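Local coordinates for carbonic anhydrase (Porphyridium purpureum, PDB 1DDZ), which probably interconverts carbon dioxide and hydrogencarbonate as a zinc-dependent carbonic anhydrase of the beta class, at residues W201-V212 with D223-S231; E174-L185 with T275-L286. All blocks are in the same frame, centred on the assembly; numbering follows the deposited sequence.

Contact 1 closes the edge of a mixed five-stranded sheet by pairing strand 208-214 with 222-227, one of the two outermost strands of that sheet within this chain; contact 2 packs helix 172-193 against helix 266-279 and the turn after it. Their centres lie about 20 Å apart, yet they touch through Leu-224, whose CD1 is 3.6 Å from Leu-278 CG. Along the chain the order is 174-185, 201-212, 223-231, 275-286, so contact 2 brackets contact 1. The first helix leads through helix 195-202 into the hairpin, and the returning chain reaches helix 266-279. The helix pair thus packs against the sheet edge through Leu-224, in the half of the protein that binds zinc through Cys-74, Asp-76, His-130 and Cys-133.

Contact 1: residues W201-V212 with D223-S231; sequences WDAGQELTVQGV and DLGVVVNSS
The indole of Trp-201 lies flat against Asn-229: Asn-229 CA stands 3.6 Å from the centroid of the six-membered ring and 11° off its normal, a CH-pi contact over the face. Farther out, the Asn-229 amide continues the stack, its plane 19° from the ring, because CG is anti to the backbone N (chi1 -176°) and the amide is carried back over Trp-201 CB and CG. The indole is also fixed within its own plane, since Trp-201 NE1 donates to Leu-207 O at 2.6 Å on a carbonyl lone pair. Cys-192 of helix 172-193 packs on this tryptophan and on Val-209 and Val-227, so this is the close-packed side.

From here the antiparallel hairpin runs on. Val-209 and Val-227 form a hydrogen-bonded pair, with Val-209 N to Val-227 O at 2.9 Å and Val-227 N to Val-209 O at 2.7 Å, both nearly straight. On the other sheet face, Gln-210 lies beside Val-226. Near the far end, Asp-223 OD1 accepts from Gly-225 N at 2.9 Å, an Asx turn.

The solvent side is looser: Asn-229 ND2 reaches Trp-201 O only by a weak bond of 3.4 Å, while one water links that amide to Gln-205 O and another accepts from Leu-207 N and bonds Val-228 O weakly. Direct backbone bonds therefore hold the strand pair, whereas indole packing and bridging waters join the helix end to the residues after the strand.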
loop_
_atom_site.group_PDB
_atom_site.type_symbol
_atom_site.label_atom_id
_atom_site.label_comp_id
_atom_site.label_asym_id
_atom_site.label_seq_id
_atom_site.Cartn_x
_atom_site.Cartn_y
_atom_site.Cartn_z
ATOM N N TRP A 201 -22.453 5.801 -5.799
ATOM C CA TRP A 201 -23.259 5.982 -6.998
ATOM C C TRP A 201 -24.383 4.971 -7.082
ATOM O O TRP A 201 -25.491 5.313 -7.493
ATOM C CB TRP A 201 -22.386 5.932 -8.237
ATOM C CG TRP A 201 -21.654 7.196 -8.471
ATOM C CD1 TRP A 201 -21.892 8.400 -7.871
ATOM C CD2 TRP A 201 -20.566 7.400 -9.378
ATOM N NE1 TRP A 201 -21.020 9.338 -8.354
ATOM C CE2 TRP A 201 -20.193 8.753 -9.280
ATOM C CE3 TRP A 201 -19.871 6.565 -10.267
ATOM C CZ2 TRP A 201 -19.139 9.299 -10.040
ATOM C CZ3 TRP A 201 -18.824 7.109 -11.021
ATOM C CH2 TRP A 201 -18.470 8.462 -10.902
ATOM N N ASP A 202 -24.117 3.735 -6.665
ATOM C CA ASP A 202 -25.157 2.710 -6.659
ATOM C C ASP A 202 -26.273 3.131 -5.668
ATOM O O ASP A 202 -27.460 2.884 -5.912
ATOM C CB ASP A 202 -24.594 1.326 -6.277
ATOM C CG ASP A 202 -23.809 0.667 -7.406
ATOM O OD1 ASP A 202 -23.746 1.234 -8.526
ATOM O OD2 ASP A 202 -23.243 -0.428 -7.176
ATOM N N ALA A 203 -25.895 3.783 -4.569
ATOM C CA ALA A 203 -26.853 4.242 -3.566
ATOM C C ALA A 203 -27.462 5.586 -3.954
ATOM O O ALA A 203 -28.149 6.219 -3.155
ATOM C CB ALA A 203 -26.183 4.348 -2.215
ATOM N N GLY A 204 -27.198 6.027 -5.179
ATOM C CA GLY A 204 -27.740 7.284 -5.648
ATOM C C GLY A 204 -27.236 8.523 -4.940
ATOM O O GLY A 204 -27.917 9.551 -4.946
ATOM N N GLN A 205 -26.060 8.441 -4.328
ATOM C CA GLN A 205 -25.482 9.595 -3.634
ATOM C C GLN A 205 -24.909 10.580 -4.654
ATOM O O GLN A 205 -24.200 10.187 -5.581
ATOM C CB GLN A 205 -24.389 9.148 -2.645
ATOM C CG GLN A 205 -23.616 10.292 -1.995
ATOM C CD GLN A 205 -22.708 9.806 -0.906
ATOM O OE1 GLN A 205 -22.870 8.686 -0.416
ATOM N NE2 GLN A 205 -21.749 10.633 -0.508
ATOM N N GLU A 206 -25.202 11.859 -4.455
ATOM C CA GLU A 206 -24.740 12.918 -5.339
ATOM C C GLU A 206 -23.235 13.056 -5.148
ATOM O O GLU A 206 -22.784 13.481 -4.079
ATOM C CB GLU A 206 -25.420 14.222 -4.946
ATOM C CG GLU A 206 -25.664 15.176 -6.085
ATOM C CD GLU A 206 -27.032 14.984 -6.743
ATOM O OE1 GLU A 206 -27.513 13.830 -6.860
ATOM O OE2 GLU A 206 -27.628 16.008 -7.146
ATOM N N LEU A 207 -22.463 12.708 -6.174
ATOM C CA LEU A 207 -21.006 12.764 -6.078
ATOM C C LEU A 207 -20.350 12.850 -7.452
ATOM O O LEU A 207 -20.359 11.878 -8.236
ATOM C CB LEU A 207 -20.480 11.514 -5.334
ATOM C CG LEU A 207 -18.975 11.329 -5.068
ATOM C CD1 LEU A 207 -18.449 12.462 -4.198
ATOM C CD2 LEU A 207 -18.750 9.997 -4.374
ATOM N N THR A 208 -19.757 14.000 -7.740
ATOM C CA THR A 208 -19.064 14.180 -9.012
ATOM C C THR A 208 -17.554 14.003 -8.882
ATOM O O THR A 208 -16.982 14.277 -7.833
ATOM C CB THR A 208 -19.274 15.583 -9.572
ATOM O OG1 THR A 208 -18.808 16.547 -8.623
ATOM C CG2 THR A 208 -20.749 15.814 -9.885
ATOM N N VAL A 209 -16.915 13.505 -9.929
ATOM C CA VAL A 209 -15.477 13.388 -9.912
ATOM C C VAL A 209 -15.048 14.133 -11.146
ATOM O O VAL A 209 -15.524 13.842 -12.230
ATOM C CB VAL A 209 -14.982 11.949 -9.997
ATOM C CG1 VAL A 209 -13.446 11.925 -9.803
ATOM C CG2 VAL A 209 -15.681 11.092 -8.965
ATOM N N GLN A 210 -14.164 15.102 -10.990
ATOM C CA GLN A 210 -13.705 15.883 -12.116
ATOM C C GLN A 210 -12.204 16.094 -12.091
ATOM O O GLN A 210 -11.594 16.150 -11.021
ATOM C CB GLN A 210 -14.451 17.220 -12.115
ATOM C CG GLN A 210 -13.597 18.460 -12.237
ATOM C CD GLN A 210 -14.247 19.545 -13.076
ATOM O OE1 GLN A 210 -15.261 20.114 -12.704
ATOM N NE2 GLN A 210 -13.656 19.833 -14.223
ATOM N N GLY A 211 -11.611 16.168 -13.281
ATOM C CA GLY A 211 -10.182 16.402 -13.417
ATOM C C GLY A 211 -9.884 17.848 -13.768
ATOM O O GLY A 211 -10.630 18.494 -14.511
ATOM N N VAL A 212 -8.740 18.342 -13.316
ATOM C CA VAL A 212 -8.388 19.725 -13.556
ATOM C C VAL A 212 -6.845 19.845 -13.550
ATOM O O VAL A 212 -6.179 18.985 -13.002
ATOM C CB VAL A 212 -9.126 20.559 -12.444
ATOM C CG1 VAL A 212 -8.195 21.022 -11.343
ATOM C CG2 VAL A 212 -9.980 21.623 -13.045
ATOM N N ASP A 223 -10.116 22.243 -17.758
ATOM C CA ASP A 223 -10.970 21.083 -17.558
ATOM C C ASP A 223 -10.466 19.797 -18.197
ATOM O O ASP A 223 -9.967 19.821 -19.306
ATOM C CB ASP A 223 -12.358 21.424 -18.085
ATOM C CG ASP A 223 -13.425 20.529 -17.554
ATOM O OD1 ASP A 223 -13.112 19.664 -16.717
ATOM O OD2 ASP A 223 -14.597 20.696 -17.975
ATOM N N LEU A 224 -10.520 18.695 -17.450
ATOM C CA LEU A 224 -10.119 17.392 -17.988
ATOM C C LEU A 224 -11.337 16.501 -18.111
ATOM O O LEU A 224 -11.224 15.361 -18.562
ATOM C CB LEU A 224 -9.111 16.679 -17.092
ATOM C CG LEU A 224 -7.617 16.873 -17.317
ATOM C CD1 LEU A 224 -7.234 16.444 -18.712
ATOM C CD2 LEU A 224 -7.278 18.296 -17.113
ATOM N N GLY A 225 -12.473 16.980 -17.605
ATOM C CA GLY A 225 -13.695 16.201 -17.676
ATOM C C GLY A 225 -14.286 15.943 -16.309
ATOM O O GLY A 225 -13.564 15.934 -15.315
ATOM N N VAL A 226 -15.607 15.780 -16.269
ATOM C CA VAL A 226 -16.362 15.517 -15.058
ATOM C C VAL A 226 -17.181 14.267 -15.285
ATOM O O VAL A 226 -17.737 14.076 -16.358
ATOM C CB VAL A 226 -17.394 16.659 -14.766
ATOM C CG1 VAL A 226 -18.093 16.438 -13.404
ATOM C CG2 VAL A 226 -16.720 18.014 -14.792
ATOM N N VAL A 227 -17.218 13.373 -14.315
ATOM C CA VAL A 227 -18.073 12.220 -14.455
ATOM C C VAL A 227 -19.031 12.337 -13.273
ATOM O O VAL A 227 -18.632 12.683 -12.151
ATOM C CB VAL A 227 -17.308 10.869 -14.612
ATOM C CG1 VAL A 227 -15.810 11.044 -14.486
ATOM C CG2 VAL A 227 -17.882 9.796 -13.725
ATOM N N VAL A 228 -20.320 12.208 -13.578
ATOM C CA VAL A 228 -21.379 12.359 -12.587
ATOM C C VAL A 228 -21.795 11.058 -11.941
ATOM O O VAL A 228 -21.959 10.995 -10.730
ATOM C CB VAL A 228 -22.602 13.052 -13.228
ATOM C CG1 VAL A 228 -23.694 13.291 -12.187
ATOM C CG2 VAL A 228 -22.177 14.380 -13.828
ATOM N N ASN A 229 -21.948 10.018 -12.753
ATOM C CA ASN A 229 -22.333 8.716 -12.256
ATOM C C ASN A 229 -22.179 7.711 -13.403
ATOM O O ASN A 229 -22.922 7.777 -14.358
ATOM C CB ASN A 229 -23.791 8.754 -11.757
ATOM C CG ASN A 229 -24.229 7.439 -11.129
ATOM O OD1 ASN A 229 -23.888 6.360 -11.620
ATOM N ND2 ASN A 229 -24.969 7.518 -10.034
ATOM N N SER A 230 -21.182 6.833 -13.339
ATOM C CA SER A 230 -20.984 5.826 -14.379
ATOM C C SER A 230 -20.605 4.519 -13.728
ATOM O O SER A 230 -19.548 4.448 -13.107
ATOM C CB SER A 230 -19.840 6.199 -15.336
ATOM O OG SER A 230 -20.048 7.439 -15.981
ATOM N N SER A 231 -21.443 3.494 -13.883
ATOM C CA SER A 231 -21.152 2.180 -13.325
ATOM C C SER A 231 -19.924 1.630 -14.007
ATOM O O SER A 231 -19.730 1.799 -15.221
ATOM C CB SER A 231 -22.299 1.194 -13.542
ATOM O OG SER A 231 -21.876 -0.134 -13.246
HETATM O O HOH W 1 -25.521 9.664 -8.274
HETATM O O HOH W 2 -23.815 13.102 -8.986
#

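Contact 2: residues E174-L185 with T275-L286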
loop_
_atom_site.group_PDB
_atom_site.type_symbol
_atom_site.label_atom_id
_atom_site.label_comp_id
_atom_site.label_asym_id
_atom_site.label_seq_id
_atom_site.Cartn_x
_atom_site.Cartn_y
_atom_site.Cartn_z
ATOM N N GLU A 174 5.913 19.677 -24.671
ATOM C CA GLU A 174 4.576 19.318 -25.081
ATOM C C GLU A 174 4.276 17.911 -24.584
ATOM O O GLU A 174 3.174 17.627 -24.134
ATOM C CB GLU A 174 4.439 19.394 -26.599
ATOM C CG GLU A 174 3.118 18.866 -27.103
ATOM C CD GLU A 174 2.766 19.341 -28.501
ATOM O OE1 GLU A 174 2.837 18.516 -29.442
ATOM O OE2 GLU A 174 2.393 20.534 -28.646
ATOM N N GLU A 175 5.283 17.054 -24.571
ATOM C CA GLU A 175 5.073 15.686 -24.138
ATOM C C GLU A 175 4.875 15.563 -22.641
ATOM O O GLU A 175 4.121 14.694 -22.182
ATOM C CB GLU A 175 6.208 14.785 -24.611
ATOM C CG GLU A 175 5.957 13.312 -24.369
ATOM C CD GLU A 175 6.953 12.416 -25.076
ATOM O OE1 GLU A 175 6.855 11.172 -24.904
ATOM O OE2 GLU A 175 7.831 12.945 -25.801
ATOM N N LEU A 176 5.537 16.425 -21.870
ATOM C CA LEU A 176 5.376 16.403 -20.416
ATOM C C LEU A 176 3.964 16.932 -20.138
ATOM O O LEU A 176 3.204 16.318 -19.387
ATOM C CB LEU A 176 6.426 17.291 -19.735
ATOM C CG LEU A 176 6.940 16.952 -18.321
ATOM C CD1 LEU A 176 7.017 18.214 -17.477
ATOM C CD2 LEU A 176 6.108 15.905 -17.624
ATOM N N ASN A 177 3.595 18.029 -20.799
ATOM C CA ASN A 177 2.278 18.628 -20.637
ATOM C C ASN A 177 1.208 17.588 -20.871
ATOM O O ASN A 177 0.311 17.413 -20.052
ATOM C CB ASN A 177 2.055 19.788 -21.618
ATOM C CG ASN A 177 2.796 21.053 -21.222
ATOM O OD1 ASN A 177 2.856 21.418 -20.057
ATOM N ND2 ASN A 177 3.323 21.755 -22.213
ATOM N N ARG A 178 1.297 16.886 -21.993
ATOM C CA ARG A 178 0.307 15.872 -22.303
ATOM C C ARG A 178 0.298 14.684 -21.310
ATOM O O ARG A 178 -0.773 14.172 -20.991
ATOM C CB ARG A 178 0.449 15.393 -23.753
ATOM C CG ARG A 178 -0.501 14.265 -24.110
ATOM C CD ARG A 178 -1.700 14.691 -24.916
ATOM N NE ARG A 178 -2.362 15.924 -24.488
ATOM C CZ ARG A 178 -3.133 16.644 -25.302
ATOM N NH1 ARG A 178 -3.326 16.233 -26.547
ATOM N NH2 ARG A 178 -3.639 17.805 -24.909
ATOM N N LEU A 179 1.467 14.241 -20.828
ATOM C CA LEU A 179 1.531 13.137 -19.838
ATOM C C LEU A 179 0.802 13.597 -18.544
ATOM O O LEU A 179 0.038 12.852 -17.962
ATOM C CB LEU A 179 2.987 12.831 -19.442
ATOM C CG LEU A 179 3.520 11.439 -19.089
ATOM C CD1 LEU A 179 4.580 11.563 -18.053
ATOM C CD2 LEU A 179 2.468 10.467 -18.647
ATOM N N ILE A 180 1.069 14.827 -18.114
ATOM C CA ILE A 180 0.469 15.390 -16.922
ATOM C C ILE A 180 -1.043 15.415 -17.065
ATOM O O ILE A 180 -1.757 14.961 -16.179
ATOM C CB ILE A 180 1.077 16.764 -16.614
ATOM C CG1 ILE A 180 2.506 16.549 -16.105
ATOM C CG2 ILE A 180 0.216 17.545 -15.576
ATOM C CD1 ILE A 180 3.347 17.815 -16.014
ATOM N N GLU A 181 -1.533 15.822 -18.229
ATOM C CA GLU A 181 -2.979 15.855 -18.485
ATOM C C GLU A 181 -3.581 14.448 -18.522
ATOM O O GLU A 181 -4.663 14.194 -17.993
ATOM C CB GLU A 181 -3.257 16.582 -19.800
ATOM C CG GLU A 181 -2.823 18.025 -19.766
ATOM C CD GLU A 181 -2.665 18.642 -21.146
ATOM O OE1 GLU A 181 -2.684 17.902 -22.147
ATOM O OE2 GLU A 181 -2.486 19.874 -21.234
ATOM N N LEU A 182 -2.882 13.526 -19.161
ATOM C CA LEU A 182 -3.348 12.153 -19.239
ATOM C C LEU A 182 -3.265 11.520 -17.839
ATOM O O LEU A 182 -4.100 10.678 -17.480
ATOM C CB LEU A 182 -2.497 11.364 -20.249
ATOM C CG LEU A 182 -2.812 11.691 -21.717
ATOM C CD1 LEU A 182 -1.752 11.097 -22.659
ATOM C CD2 LEU A 182 -4.208 11.171 -22.066
ATOM N N ASN A 183 -2.254 11.902 -17.057
ATOM C CA ASN A 183 -2.120 11.376 -15.697
ATOM C C ASN A 183 -3.385 11.765 -14.893
ATOM O O ASN A 183 -4.051 10.912 -14.318
ATOM C CB ASN A 183 -0.850 11.912 -15.018
ATOM C CG ASN A 183 -0.622 11.300 -13.622
ATOM O OD1 ASN A 183 -0.681 10.086 -13.456
ATOM N ND2 ASN A 183 -0.396 12.145 -12.627
ATOM N N VAL A 184 -3.760 13.036 -14.922
ATOM C CA VAL A 184 -4.957 13.484 -14.210
ATOM C C VAL A 184 -6.168 12.670 -14.664
ATOM O O VAL A 184 -6.901 12.140 -13.826
ATOM C CB VAL A 184 -5.246 14.999 -14.437
ATOM C CG1 VAL A 184 -6.578 15.381 -13.826
ATOM C CG2 VAL A 184 -4.172 15.841 -13.836
ATOM N N LEU A 185 -6.342 12.509 -15.979
ATOM C CA LEU A 185 -7.490 11.753 -16.516
ATOM C C LEU A 185 -7.511 10.316 -16.036
ATOM O O LEU A 185 -8.567 9.752 -15.751
ATOM C CB LEU A 185 -7.499 11.745 -18.048
ATOM C CG LEU A 185 -8.657 12.424 -18.781
ATOM C CD1 LEU A 185 -8.644 11.982 -20.235
ATOM C CD2 LEU A 185 -9.984 12.074 -18.141
ATOM N N THR A 275 -11.228 11.269 -22.795
ATOM C CA THR A 275 -9.905 11.178 -23.392
ATOM C C THR A 275 -9.927 11.842 -24.771
ATOM O O THR A 275 -9.046 12.639 -25.105
ATOM C CB THR A 275 -9.483 9.711 -23.516
ATOM O OG1 THR A 275 -9.527 9.106 -22.223
ATOM C CG2 THR A 275 -8.078 9.618 -24.035
ATOM N N ALA A 276 -10.961 11.535 -25.552
ATOM C CA ALA A 276 -11.118 12.108 -26.885
ATOM C C ALA A 276 -11.134 13.621 -26.802
ATOM O O ALA A 276 -10.449 14.304 -27.564
ATOM C CB ALA A 276 -12.402 11.607 -27.521
ATOM N N GLU A 277 -11.833 14.149 -25.806
ATOM C CA GLU A 277 -11.923 15.592 -25.654
ATOM C C GLU A 277 -10.625 16.229 -25.182
ATOM O O GLU A 277 -10.268 17.334 -25.602
ATOM C CB GLU A 277 -13.111 15.934 -24.773
ATOM C CG GLU A 277 -14.410 15.511 -25.455
ATOM C CD GLU A 277 -15.637 15.525 -24.557
ATOM O OE1 GLU A 277 -16.738 15.288 -25.084
ATOM O OE2 GLU A 277 -15.516 15.750 -23.341
ATOM N N LEU A 278 -9.848 15.501 -24.396
ATOM C CA LEU A 278 -8.582 16.063 -23.943
ATOM C C LEU A 278 -7.615 16.092 -25.119
ATOM O O LEU A 278 -7.095 17.142 -25.502
ATOM C CB LEU A 278 -7.989 15.197 -22.835
ATOM C CG LEU A 278 -6.649 15.544 -22.174
ATOM C CD1 LEU A 278 -5.613 14.517 -22.471
ATOM C CD2 LEU A 278 -6.162 16.901 -22.552
ATOM N N VAL A 279 -7.420 14.918 -25.708
ATOM C CA VAL A 279 -6.485 14.724 -26.796
ATOM C C VAL A 279 -6.622 15.622 -28.003
ATOM O O VAL A 279 -5.624 15.997 -28.598
ATOM C CB VAL A 279 -6.408 13.236 -27.166
ATOM C CG1 VAL A 279 -5.631 13.033 -28.423
ATOM C CG2 VAL A 279 -5.711 12.488 -26.035
ATOM N N GLN A 280 -7.839 16.018 -28.336
ATOM C CA GLN A 280 -8.024 16.898 -29.484
ATOM C C GLN A 280 -7.571 18.340 -29.240
ATOM O O GLN A 280 -7.629 19.156 -30.163
ATOM C CB GLN A 280 -9.475 16.879 -29.965
ATOM C CG GLN A 280 -10.473 17.517 -29.014
ATOM C CD GLN A 280 -11.918 17.279 -29.436
ATOM O OE1 GLN A 280 -12.831 18.007 -29.037
ATOM N NE2 GLN A 280 -12.136 16.239 -30.229
ATOM N N GLN A 281 -7.180 18.677 -28.006
ATOM C CA GLN A 281 -6.727 20.040 -27.701
ATOM C C GLN A 281 -5.217 20.078 -27.632
ATOM O O GLN A 281 -4.578 19.049 -27.409
ATOM C CB GLN A 281 -7.296 20.529 -26.367
ATOM C CG GLN A 281 -8.783 20.325 -26.195
ATOM C CD GLN A 281 -9.270 20.950 -24.913
ATOM O OE1 GLN A 281 -9.152 22.164 -24.731
ATOM N NE2 GLN A 281 -9.781 20.132 -23.995
ATOM N N THR A 282 -4.651 21.278 -27.702
ATOM C CA THR A 282 -3.204 21.436 -27.660
ATOM C C THR A 282 -2.672 21.229 -26.239
ATOM O O THR A 282 -3.194 21.791 -25.284
ATOM C CB THR A 282 -2.791 22.813 -28.161
ATOM O OG1 THR A 282 -3.275 23.010 -29.489
ATOM C CG2 THR A 282 -1.284 22.917 -28.217
ATOM N N PRO A 283 -1.624 20.409 -26.083
ATOM C CA PRO A 283 -1.062 20.157 -24.759
ATOM C C PRO A 283 -0.620 21.448 -24.107
ATOM O O PRO A 283 0.082 22.248 -24.726
ATOM C CB PRO A 283 0.128 19.240 -25.060
ATOM C CG PRO A 283 -0.339 18.481 -26.260
ATOM C CD PRO A 283 -0.955 19.580 -27.101
ATOM N N GLY A 284 -1.081 21.665 -22.877
ATOM C CA GLY A 284 -0.720 22.857 -22.144
ATOM C C GLY A 284 -1.617 24.043 -22.395
ATOM O O GLY A 284 -1.416 25.091 -21.804
ATOM N N LYS A 285 -2.592 23.896 -23.287
ATOM C CA LYS A 285 -3.505 24.995 -23.606
ATOM C C LYS A 285 -4.941 24.530 -23.581
ATOM O O LYS A 285 -5.722 24.886 -24.437
ATOM C CB LYS A 285 -3.186 25.561 -24.989
ATOM C CG LYS A 285 -1.824 26.227 -25.076
ATOM C CD LYS A 285 -1.405 26.451 -26.513
ATOM C CE LYS A 285 0.059 26.866 -26.585
ATOM N NZ LYS A 285 0.572 26.894 -27.987
ATOM N N LEU A 286 -5.287 23.714 -22.603
ATOM C CA LEU A 286 -6.640 23.214 -22.506
ATOM C C LEU A 286 -7.587 24.345 -22.137
ATOM O O LEU A 286 -7.178 25.346 -21.559
ATOM C CB LEU A 286 -6.729 22.135 -21.432
ATOM C CG LEU A 286 -5.830 20.920 -21.550
ATOM C CD1 LEU A 286 -6.317 19.872 -20.537
ATOM C CD2 LEU A 286 -5.888 20.379 -22.984
#
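Arg-178 lays its guanidinium between Pro-283 and Leu-278: Pro-283 CG sits 3.5 Å above the middle of one face, and Leu-278 CD1 lies over the opposite face toward the rim. Bends at chi2 (102°) and chi3 turn the group toward segment 275-286. Its edge is bonded as well. NE and NH2 both donate to Glu-181 OE1 in a salt bridge, NH2 at 2.9 Å, and NH1 and NH2 converge end-on upon Gln-281 O, with NH2 again at 2.9 Å. These four bonds, all within 12° of the guanidinium plane, fix the orientation and rotation of the group.

The carboxylate is shared: Glu-181 OE2 accepts a nearly straight bond from Gly-284 N at 2.8 Å on its syn side, and also bonds Tyr-131 OH. Gly-284 belongs to the type II turn from Thr-282 to Lys-285, so one acid ties helix to turn. A leucine in place of Arg-178 would probably leave Gln-281 O without its two donors and Glu-181 OE1 without its charged mate.

Next to this polar cluster, Leu-278 enters as a knob among Arg-178, Glu-181, Leu-182 and Leu-185, with Leu-182 CD2 3.7 Å from Leu-278 CD1. The segment axes, 10.9 Å apart and crossing at 160°, run nearly antiparallel. Helix 163-166 contributes Leu-166 and Tyr-165 to the packing, while Leu-224 of strand 222-227 touches Leu-278 and Leu-286, joining the helix pair to the sheet edge.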